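GTPase activator-like protein (Chaetomium thermophilum, PDB 6SSH) probably activates the GTP hydrolysis of a small GTPase, this chain being the GAP domain of the TSC2-like protein. Local coordinates at residues Y126-V137 and F155-F166. Numbering follows the deposited sequence.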
loop_
_atom_site.group_PDB
_atom_site.type_symbol
_atom_site.label_atom_id
_atom_site.label_comp_id
_atom_site.label_asym_id
_atom_site.label_seq_id
_atom_site.Cartn_x
_atom_site.Cartn_y
_atom_site.Cartn_z
ATOM N N TYR A 126 10.362 -6.415 2.029
ATOM C CA TYR A 126 10.719 -6.840 3.365
ATOM C C TYR A 126 9.514 -6.910 4.277
ATOM O O TYR A 126 9.534 -7.766 5.160
ATOM C CB TYR A 126 11.685 -5.844 3.994
ATOM C CG TYR A 126 12.996 -5.678 3.262
ATOM C CD1 TYR A 126 13.484 -6.647 2.405
ATOM C CD2 TYR A 126 13.770 -4.555 3.490
ATOM C CE1 TYR A 126 14.715 -6.451 1.757
ATOM C CE2 TYR A 126 14.974 -4.340 2.823
ATOM C CZ TYR A 126 15.435 -5.289 1.971
ATOM O OH TYR A 126 16.661 -5.083 1.341
ATOM N N VAL A 127 8.529 -6.044 4.128
ATOM C CA VAL A 127 7.405 -5.889 5.055
ATOM C C VAL A 127 6.127 -5.680 4.296
ATOM O O VAL A 127 6.103 -4.834 3.368
ATOM C CB VAL A 127 7.609 -4.610 5.961
ATOM C CG1 VAL A 127 6.419 -4.442 6.940
ATOM C CG2 VAL A 127 8.929 -4.702 6.751
ATOM N N TYR A 128 5.067 -6.377 4.700
ATOM C CA TYR A 128 3.700 -6.122 4.266
ATOM C C TYR A 128 2.882 -5.718 5.497
ATOM O O TYR A 128 2.918 -6.387 6.549
ATOM C CB TYR A 128 3.051 -7.346 3.609
ATOM C CG TYR A 128 3.763 -7.780 2.348
ATOM C CD1 TYR A 128 4.560 -8.913 2.352
ATOM C CD2 TYR A 128 3.694 -6.994 1.191
ATOM C CE1 TYR A 128 5.215 -9.331 1.247
ATOM C CE2 TYR A 128 4.375 -7.404 0.060
ATOM C CZ TYR A 128 5.139 -8.533 0.116
ATOM O OH TYR A 128 5.864 -8.998 -1.009
ATOM N N ILE A 129 2.166 -4.623 5.395
ATOM C CA ILE A 129 1.199 -4.147 6.390
ATOM C C ILE A 129 -0.147 -4.545 5.884
ATOM O O ILE A 129 -0.616 -3.972 4.872
ATOM C CB ILE A 129 1.291 -2.660 6.628
ATOM C CG1 ILE A 129 2.659 -2.292 7.169
ATOM C CG2 ILE A 129 0.184 -2.181 7.577
ATOM C CD1 ILE A 129 3.025 -0.882 7.018
ATOM N N VAL A 130 -0.752 -5.596 6.416
ATOM C CA VAL A 130 -1.939 -6.225 5.846
ATOM C C VAL A 130 -3.192 -5.769 6.579
ATOM O O VAL A 130 -3.289 -5.943 7.816
ATOM C CB VAL A 130 -1.838 -7.722 5.857
ATOM C CG1 VAL A 130 -3.010 -8.300 5.171
ATOM C CG2 VAL A 130 -0.532 -8.207 5.236
ATOM N N ILE A 131 -4.139 -5.176 5.895
ATOM C CA ILE A 131 -5.414 -4.652 6.402
ATOM C C ILE A 131 -6.477 -5.628 5.965
ATOM O O ILE A 131 -6.648 -5.838 4.771
ATOM C CB ILE A 131 -5.738 -3.269 5.838
ATOM C CG1 ILE A 131 -4.673 -2.266 6.235
ATOM C CG2 ILE A 131 -7.145 -2.824 6.256
ATOM C CD1 ILE A 131 -4.659 -0.960 5.430
ATOM N N THR A 132 -7.230 -6.219 6.869
ATOM C CA THR A 132 -8.289 -7.152 6.521
ATOM C C THR A 132 -9.562 -6.703 7.209
ATOM O O THR A 132 -9.630 -6.784 8.453
ATOM C CB THR A 132 -7.941 -8.568 6.979
ATOM O OG1 THR A 132 -6.643 -8.920 6.490
ATOM C CG2 THR A 132 -8.908 -9.571 6.447
ATOM N N PRO A 133 -10.584 -6.272 6.482
ATOM C CA PRO A 133 -11.862 -5.908 7.112
ATOM C C PRO A 133 -12.419 -7.059 7.939
ATOM O O PRO A 133 -12.296 -8.233 7.631
ATOM C CB PRO A 133 -12.754 -5.603 5.952
ATOM C CG PRO A 133 -11.760 -5.065 4.891
ATOM C CD PRO A 133 -10.576 -5.970 5.029
ATOM N N THR A 134 -13.050 -6.712 9.072
ATOM C CA THR A 134 -13.686 -7.661 9.974
ATOM C C THR A 134 -15.043 -7.135 10.377
ATOM O O THR A 134 -15.197 -5.920 10.556
ATOM C CB THR A 134 -12.826 -7.910 11.170
ATOM O OG1 THR A 134 -13.488 -8.854 12.024
ATOM C CG2 THR A 134 -12.624 -6.645 11.972
ATOM N N PRO A 135 -16.001 -8.044 10.599
ATOM C CA PRO A 135 -17.271 -7.630 11.214
ATOM C C PRO A 135 -17.172 -7.360 12.724
ATOM O O PRO A 135 -18.103 -6.784 13.296
ATOM C CB PRO A 135 -18.181 -8.845 10.950
ATOM C CG PRO A 135 -17.204 -10.005 11.038
ATOM C CD PRO A 135 -15.950 -9.502 10.361
ATOM N N ARG A 136 -16.088 -7.803 13.337
ATOM C CA ARG A 136 -15.936 -7.681 14.783
ATOM C C ARG A 136 -15.938 -6.205 15.225
ATOM O O ARG A 136 -15.399 -5.321 14.549
ATOM C CB ARG A 136 -14.592 -8.323 15.150
ATOM C CG ARG A 136 -14.208 -8.674 16.577
ATOM C CD ARG A 136 -12.695 -9.114 16.527
ATOM N NE ARG A 136 -12.286 -9.656 15.209
ATOM C CZ ARG A 136 -11.141 -10.293 14.976
ATOM N NH1 ARG A 136 -10.262 -10.478 15.959
ATOM N NH2 ARG A 136 -10.889 -10.755 13.761
ATOM N N VAL A 137 -16.502 -6.005 16.415
ATOM C CA VAL A 137 -16.405 -4.745 17.128
ATOM C C VAL A 137 -15.776 -5.126 18.490
ATOM O O VAL A 137 -16.172 -6.108 19.092
ATOM C CB VAL A 137 -17.789 -4.156 17.309
ATOM C CG1 VAL A 137 -17.767 -2.920 18.282
ATOM C CG2 VAL A 137 -18.343 -3.786 15.927
ATOM N N PHE A 155 -14.470 -1.703 11.765
ATOM C CA PHE A 155 -13.110 -2.059 12.112
ATOM C C PHE A 155 -12.442 -2.919 11.080
ATOM O O PHE A 155 -13.139 -3.592 10.263
ATOM C CB PHE A 155 -13.075 -2.748 13.481
ATOM C CG PHE A 155 -13.575 -1.873 14.601
ATOM C CD1 PHE A 155 -14.929 -1.727 14.851
ATOM C CD2 PHE A 155 -12.653 -1.182 15.392
ATOM C CE1 PHE A 155 -15.392 -0.867 15.846
ATOM C CE2 PHE A 155 -13.105 -0.326 16.401
ATOM C CZ PHE A 155 -14.463 -0.172 16.617
ATOM N N VAL A 156 -11.115 -2.917 11.129
ATOM C CA VAL A 156 -10.288 -3.841 10.345
ATOM C C VAL A 156 -9.263 -4.472 11.290
ATOM O O VAL A 156 -9.007 -3.988 12.389
ATOM C CB VAL A 156 -9.547 -3.143 9.199
ATOM C CG1 VAL A 156 -10.543 -2.455 8.252
ATOM C CG2 VAL A 156 -8.563 -2.145 9.721
ATOM N N MET A 157 -8.684 -5.579 10.867
ATOM C CA MET A 157 -7.513 -6.159 11.445
ATOM C C MET A 157 -6.297 -5.686 10.729
ATOM O O MET A 157 -6.314 -5.602 9.494
ATOM C CB MET A 157 -7.600 -7.671 11.413
ATOM C CG MET A 157 -8.831 -8.225 12.140
ATOM S SD MET A 157 -9.101 -7.653 13.847
ATOM C CE MET A 157 -7.557 -8.188 14.522
ATOM N N VAL A 158 -5.247 -5.354 11.455
ATOM C CA VAL A 158 -3.979 -4.930 10.875
ATOM C C VAL A 158 -2.900 -5.852 11.376
ATOM O O VAL A 158 -2.803 -6.056 12.602
ATOM C CB VAL A 158 -3.589 -3.455 11.235
ATOM C CG1 VAL A 158 -2.257 -3.125 10.587
ATOM C CG2 VAL A 158 -4.656 -2.498 10.795
ATOM N N GLN A 159 -2.146 -6.470 10.486
ATOM C CA GLN A 159 -1.082 -7.411 10.808
ATOM C C GLN A 159 0.160 -7.085 10.009
ATOM O O GLN A 159 0.089 -6.776 8.792
ATOM C CB GLN A 159 -1.532 -8.824 10.483
ATOM C CG GLN A 159 -0.508 -9.930 10.770
ATOM C CD GLN A 159 -1.078 -11.352 10.551
ATOM O OE1 GLN A 159 -2.277 -11.538 10.345
ATOM N NE2 GLN A 159 -0.201 -12.348 10.578
ATOM N N VAL A 160 1.313 -7.112 10.623
ATOM C CA VAL A 160 2.555 -6.882 9.907
ATOM C C VAL A 160 3.145 -8.246 9.624
ATOM O O VAL A 160 3.230 -9.126 10.544
ATOM C CB VAL A 160 3.503 -5.973 10.685
ATOM C CG1 VAL A 160 4.880 -5.811 10.003
ATOM C CG2 VAL A 160 2.887 -4.668 10.956
ATOM N N MET A 161 3.568 -8.471 8.381
ATOM C CA MET A 161 4.213 -9.712 7.961
ATOM C C MET A 161 5.542 -9.351 7.373
ATOM O O MET A 161 5.594 -8.513 6.489
ATOM C CB MET A 161 3.390 -10.473 6.933
ATOM C CG MET A 161 2.082 -10.956 7.464
ATOM S SD MET A 161 1.136 -11.843 6.244
ATOM C CE MET A 161 2.271 -13.053 5.609
ATOM N N SER A 162 6.635 -9.893 7.867
ATOM C CA SER A 162 7.952 -9.488 7.370
ATOM C C SER A 162 8.862 -10.661 7.160
ATOM O O SER A 162 8.607 -11.786 7.662
ATOM C CB SER A 162 8.612 -8.507 8.331
ATOM O OG SER A 162 8.821 -9.106 9.609
ATOM N N GLN A 163 9.946 -10.429 6.424
ATOM C CA GLN A 163 10.946 -11.484 6.229
ATOM C C GLN A 163 11.449 -12.048 7.557
ATOM O O GLN A 163 11.470 -11.368 8.583
ATOM C CB GLN A 163 12.150 -10.909 5.503
ATOM C CG GLN A 163 11.877 -10.392 4.151
ATOM C CD GLN A 163 11.677 -11.463 3.183
ATOM O OE1 GLN A 163 11.909 -12.631 3.476
ATOM N NE2 GLN A 163 11.273 -11.088 1.974
ATOM N N PRO A 164 11.941 -13.298 7.569
ATOM C CA PRO A 164 12.535 -13.815 8.802
ATOM C C PRO A 164 13.742 -12.989 9.249
ATOM O O PRO A 164 14.536 -12.615 8.385
ATOM C CB PRO A 164 13.000 -15.220 8.416
ATOM C CG PRO A 164 12.161 -15.575 7.218
ATOM C CD PRO A 164 11.859 -14.300 6.500
ATOM N N GLY A 165 13.793 -12.651 10.520
ATOM C CA GLY A 165 14.885 -11.851 11.065
ATOM C C GLY A 165 14.618 -10.346 10.942
ATOM O O GLY A 165 15.394 -9.561 11.520
ATOM N N PHE A 166 13.528 -9.930 10.302
ATOM C CA PHE A 166 13.233 -8.510 10.169
ATOM C C PHE A 166 12.720 -8.015 11.510
ATOM O O PHE A 166 11.955 -8.695 12.188
ATOM C CB PHE A 166 12.210 -8.248 9.052
ATOM C CG PHE A 166 12.134 -6.806 8.678
ATOM C CD1 PHE A 166 11.272 -5.979 9.341
ATOM C CD2 PHE A 166 12.980 -6.286 7.734
ATOM C CE1 PHE A 166 11.244 -4.608 9.070
ATOM C CE2 PHE A 166 12.947 -4.938 7.441
ATOM C CZ PHE A 166 12.096 -4.113 8.058
HETATM O O HOH W 1 -16.178 -4.035 12.177
#
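Val127 presses its CG2 methyl over one face of the Phe166 ring, a CH-pi contact with CG2 3.7 Å from the ring centroid and displaced toward the rim. With CG1 anti to the backbone N, the other methyl of Val127 reaches diagonally across to Val160, the neighbour two residues before its paired Ser162, the two CG1 atoms lying 3.7 Å apart. The same sheet face runs through Ile129, side by side with Val158, to Ile131, whose CG2 packs against CG2 of Val156 at 3.8 Å. Helix 183-201 lies against this face, Leu183 touching Val156 and Val158, while Trp201 meets the Phe166 ring edge-to-face. On the other face, Val130 CG2 touches Met161 SD.

Between the two faces, antiparallel strands 127-134 and 155-162 are joined by paired backbone hydrogen bonds at Tyr128-Met161, Val130-Gln159 and Thr132-Met157. The Tyr128 N to Met161 O bond is almost straight (177°), whereas Met157 N approaches Thr132 O from 35° out of the carbonyl plane.

Toward the polar end, the Met157 chain folds back at its second and third torsions (chi2 -52°), setting SD over the centre of the Arg136 guanidinium, 3.5 Å from CZ. Arg136 N donates to Thr134 OG1 (3.1 Å), closing an ST turn. One water donates to the carbonyl oxygens of Thr134 and Arg136 and accepts from Phe155 N; it thus links Thr134 O to Phe155 N, beside the weak direct bond from Thr134 N to Phe155 O (3.3 Å).

The hairpin therefore passes from an apolar seam against helix 183-201 to a water-bridged end, where the polarisable Met157 sulfur probably adds a favourable contact with the flat cationic face of Arg136.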